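Local coordinates for probable transcriptional regulator WhiB7 (Mycobacterium tuberculosis, PDB 7KUG), which acts as a probably redox-responsive transcriptional regulator that binds one [4Fe-4S] cluster per subunit and raises expression of antibiotic-resistance genes, at residues W63-G67 / G68-D72. The protein carries 2 engineered substitutions. Residues are numbered along the deposited sequence; the frame is centred on the assembly and turned at random.
Sequences WGVWG and GEIFD. With SF4 (iron/sulfur cluster), chain E.
W66 turns the edge of its pyrrole ring onto the face of F71 in a T-shaped pair, with planes at 70° and W66 CD1 3.6 Å from F71 CD1. Residues 65-66 and 69-72 form an antiparallel hairpin whose first strand and turn carry the G(V/I)WGG motif of WhiB proteins, here residues 64-68. W66 and E69 are its hydrogen-bonded pair: W66 N donates a hydrogen bond to E69 O, and E69 N donates one back to W66 O at 2.9 Å. F71 N adds a bond to G64 O. A second grip fixes the indole, for W66 NE1 reaches back to W63 O at 2.9 Å, the oxygen lying in the ring plane. With CG beside the backbone N (chi1 -52°), the ring lies back along the chain toward that carbonyl. Helix 49-59 packs on both W66 and F71, and the W63 and W66 rings also pack against the chain of another protein. On the other face, V65 CG2 meets I70 CG1 at 3.8 Å; beta-branched residues suit extended strands. The type I' turn has positive phi at both central positions, easily adopted by G67 and G68. The looser side is at E69, whose chain bends away and whose OE2 shares a water with G67 O. G67 CA lies 3.5 Å from sulfur S2 of the cluster, so the bare turn can approach the cofactor closely, and backbone bonds plus the bonded indole probably help hold the hairpin's shape beside it.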
ATOM      1  N   TRP A  63      -5.383   4.743   6.435  1.00 20.07           N
ATOM      2  CA  TRP A  63      -5.737   3.599   7.306  1.00 19.23           C
ATOM      3  C   TRP A  63      -4.489   2.775   7.581  1.00 17.07           C
ATOM      4  O   TRP A  63      -3.434   3.106   7.036  1.00 18.94           O
ATOM      5  CB  TRP A  63      -6.888   2.758   6.730  1.00 19.10           C
ATOM      6  CG  TRP A  63      -6.546   1.797   5.628  1.00 18.65           C
ATOM      7  CD1 TRP A  63      -5.616   1.946   4.645  1.00 19.55           C
ATOM      8  CD2 TRP A  63      -7.201   0.542   5.367  1.00 20.29           C
ATOM      9  NE1 TRP A  63      -5.626   0.863   3.809  1.00 21.66           N
ATOM     10  CE2 TRP A  63      -6.588  -0.015   4.226  1.00 20.56           C
ATOM     11  CE3 TRP A  63      -8.227  -0.175   5.996  1.00 23.54           C
ATOM     12  CZ2 TRP A  63      -6.980  -1.244   3.694  1.00 21.40           C
ATOM     13  CZ3 TRP A  63      -8.606  -1.396   5.477  1.00 25.27           C
ATOM     14  CH2 TRP A  63      -7.988  -1.919   4.343  1.00 23.43           C
ATOM     15  N   GLY A  64      -4.652   1.766   8.433  1.00 18.37           N
ATOM     16  CA  GLY A  64      -3.614   0.774   8.735  1.00 17.01           C
ATOM     17  C   GLY A  64      -2.840   1.163   9.983  1.00 19.05           C
ATOM     18  O   GLY A  64      -3.023   2.294  10.527  1.00 20.19           O
ATOM     19  N   VAL A  65      -1.987   0.250  10.426  1.00 17.73           N
ATOM     20  CA  VAL A  65      -1.111   0.473  11.605  1.00 17.34           C
ATOM     21  C   VAL A  65       0.273   0.846  11.092  1.00 16.89           C
ATOM     22  O   VAL A  65       0.876   0.099  10.312  1.00 16.33           O
ATOM     23  CB  VAL A  65      -1.107  -0.738  12.551  1.00 16.74           C
ATOM     24  CG1 VAL A  65      -0.027  -0.609  13.621  1.00 17.41           C
ATOM     25  CG2 VAL A  65      -2.483  -0.912  13.179  1.00 17.64           C
ATOM     26  N   TRP A  66       0.759   1.988  11.541  1.00 16.93           N
ATOM     27  CA  TRP A  66       2.074   2.529  11.164  1.00 15.38           C
ATOM     28  C   TRP A  66       2.704   3.024  12.465  1.00 18.10           C
ATOM     29  O   TRP A  66       1.994   3.715  13.200  1.00 18.97           O
ATOM     30  CB  TRP A  66       1.948   3.682  10.159  1.00 18.27           C
ATOM     31  CG  TRP A  66       1.125   3.406   8.948  1.00 17.82           C
ATOM     32  CD1 TRP A  66      -0.237   3.355   8.893  1.00 18.88           C
ATOM     33  CD2 TRP A  66       1.598   3.180   7.609  1.00 19.26           C
ATOM     34  NE1 TRP A  66      -0.642   3.103   7.614  1.00 19.35           N
ATOM     35  CE2 TRP A  66       0.454   2.994   6.805  1.00 18.93           C
ATOM     36  CE3 TRP A  66       2.859   3.130   7.013  1.00 19.55           C
ATOM     37  CZ2 TRP A  66       0.546   2.747   5.432  1.00 18.69           C
ATOM     38  CZ3 TRP A  66       2.951   2.901   5.657  1.00 21.63           C
ATOM     39  CH2 TRP A  66       1.807   2.704   4.886  1.00 19.40           C
ATOM     40  N   GLY A  67       3.975   2.700  12.711  1.00 19.32           N
ATOM     41  CA  GLY A  67       4.689   3.177  13.906  1.00 18.90           C
ATOM     42  C   GLY A  67       3.925   2.835  15.174  1.00 18.60           C
ATOM     43  O   GLY A  67       3.990   3.618  16.134  1.00 21.31           O
ATOM     44  N   GLY A  68       3.172   1.724  15.153  1.00 18.45           N
ATOM     45  CA  GLY A  68       2.433   1.192  16.312  1.00 18.55           C
ATOM     46  C   GLY A  68       1.205   2.009  16.642  1.00 18.77           C
ATOM     47  O   GLY A  68       0.700   1.881  17.764  1.00 21.49           O
ATOM     48  N   GLU A  69       0.717   2.812  15.699  1.00 17.36           N
ATOM     49  CA  GLU A  69      -0.549   3.573  15.867  1.00 20.30           C
ATOM     50  C   GLU A  69      -1.540   3.239  14.737  1.00 18.88           C
ATOM     51  O   GLU A  69      -1.115   3.023  13.585  1.00 19.16           O
ATOM     52  CB  GLU A  69      -0.267   5.075  15.900  1.00 20.61           C
ATOM     53  CG  GLU A  69       0.617   5.508  17.068  1.00 22.25           C
ATOM     54  CD  GLU A  69       0.040   5.267  18.453  1.00 23.66           C
ATOM     55  OE1 GLU A  69      -1.197   5.107  18.585  1.00 26.03           O
ATOM     56  OE2 GLU A  69       0.842   5.275  19.416  1.00 27.82           O
ATOM     57  N   ILE A  70      -2.837   3.258  15.042  1.00 19.18           N
ATOM     58  CA  ILE A  70      -3.907   3.113  14.022  1.00 19.72           C
ATOM     59  C   ILE A  70      -4.135   4.463  13.350  1.00 20.74           C
ATOM     60  O   ILE A  70      -4.371   5.452  14.064  1.00 20.91           O
ATOM     61  CB  ILE A  70      -5.205   2.579  14.649  1.00 21.64           C
ATOM     62  CG1 ILE A  70      -4.992   1.176  15.220  1.00 21.92           C
ATOM     63  CG2 ILE A  70      -6.360   2.643  13.659  1.00 23.89           C
ATOM     64  CD1 ILE A  70      -5.941   0.845  16.338  1.00 26.54           C
ATOM     65  N   PHE A  71      -4.145   4.470  12.017  1.00 18.20           N
ATOM     66  CA  PHE A  71      -4.434   5.683  11.216  1.00 19.17           C
ATOM     67  C   PHE A  71      -5.863   5.674  10.692  1.00 21.39           C
ATOM     68  O   PHE A  71      -6.437   4.615  10.392  1.00 20.71           O
ATOM     69  CB  PHE A  71      -3.436   5.803  10.072  1.00 18.18           C
ATOM     70  CG  PHE A  71      -2.116   6.395  10.490  1.00 17.62           C
ATOM     71  CD1 PHE A  71      -1.298   5.723  11.381  1.00 18.82           C
ATOM     72  CD2 PHE A  71      -1.693   7.614   9.986  1.00 19.84           C
ATOM     73  CE1 PHE A  71      -0.090   6.276  11.777  1.00 19.71           C
ATOM     74  CE2 PHE A  71      -0.480   8.162  10.373  1.00 20.30           C
ATOM     75  CZ  PHE A  71       0.327   7.484  11.256  1.00 20.93           C
ATOM     76  N   ASP A  72      -6.416   6.885  10.578  1.00 23.02           N
ATOM     77  CA  ASP A  72      -7.756   7.142  10.008  1.00 22.64           C
ATOM     78  C   ASP A  72      -7.692   8.520   9.340  1.00 22.04           C
ATOM     79  O   ASP A  72      -7.594   9.514  10.063  1.00 22.53           O
ATOM     80  CB  ASP A  72      -8.823   7.059  11.098  1.00 22.09           C
ATOM     81  CG  ASP A  72     -10.239   7.261  10.591  1.00 23.57           C
ATOM     82  OD1 ASP A  72     -10.407   7.304   9.343  1.00 23.03           O
ATOM     83  OD2 ASP A  72     -11.153   7.372  11.437  1.00 23.70           O
TER
HETATM   84 FE1  SF4 E 101       8.155  -0.933  12.030  1.00 20.61          FE
HETATM   85 FE2  SF4 E 101       6.559  -2.021  10.131  1.00 19.60          FE
HETATM   86 FE3  SF4 E 101       6.467   0.672  10.671  1.00 19.45          FE
HETATM   87 FE4  SF4 E 101       5.475  -1.148  12.487  1.00 18.34          FE
HETATM   88  S1  SF4 E 101       4.829  -0.751  10.393  1.00 18.76           S
HETATM   89  S2  SF4 E 101       6.767   0.572  12.865  1.00 17.56           S
HETATM   90  S3  SF4 E 101       6.906  -2.764  12.219  1.00 17.34           S
HETATM   91  S4  SF4 E 101       8.106  -0.485   9.882  1.00 20.51           S
HETATM   92  O   HOH W   1       3.561   4.275  18.802  1.00 29.88           O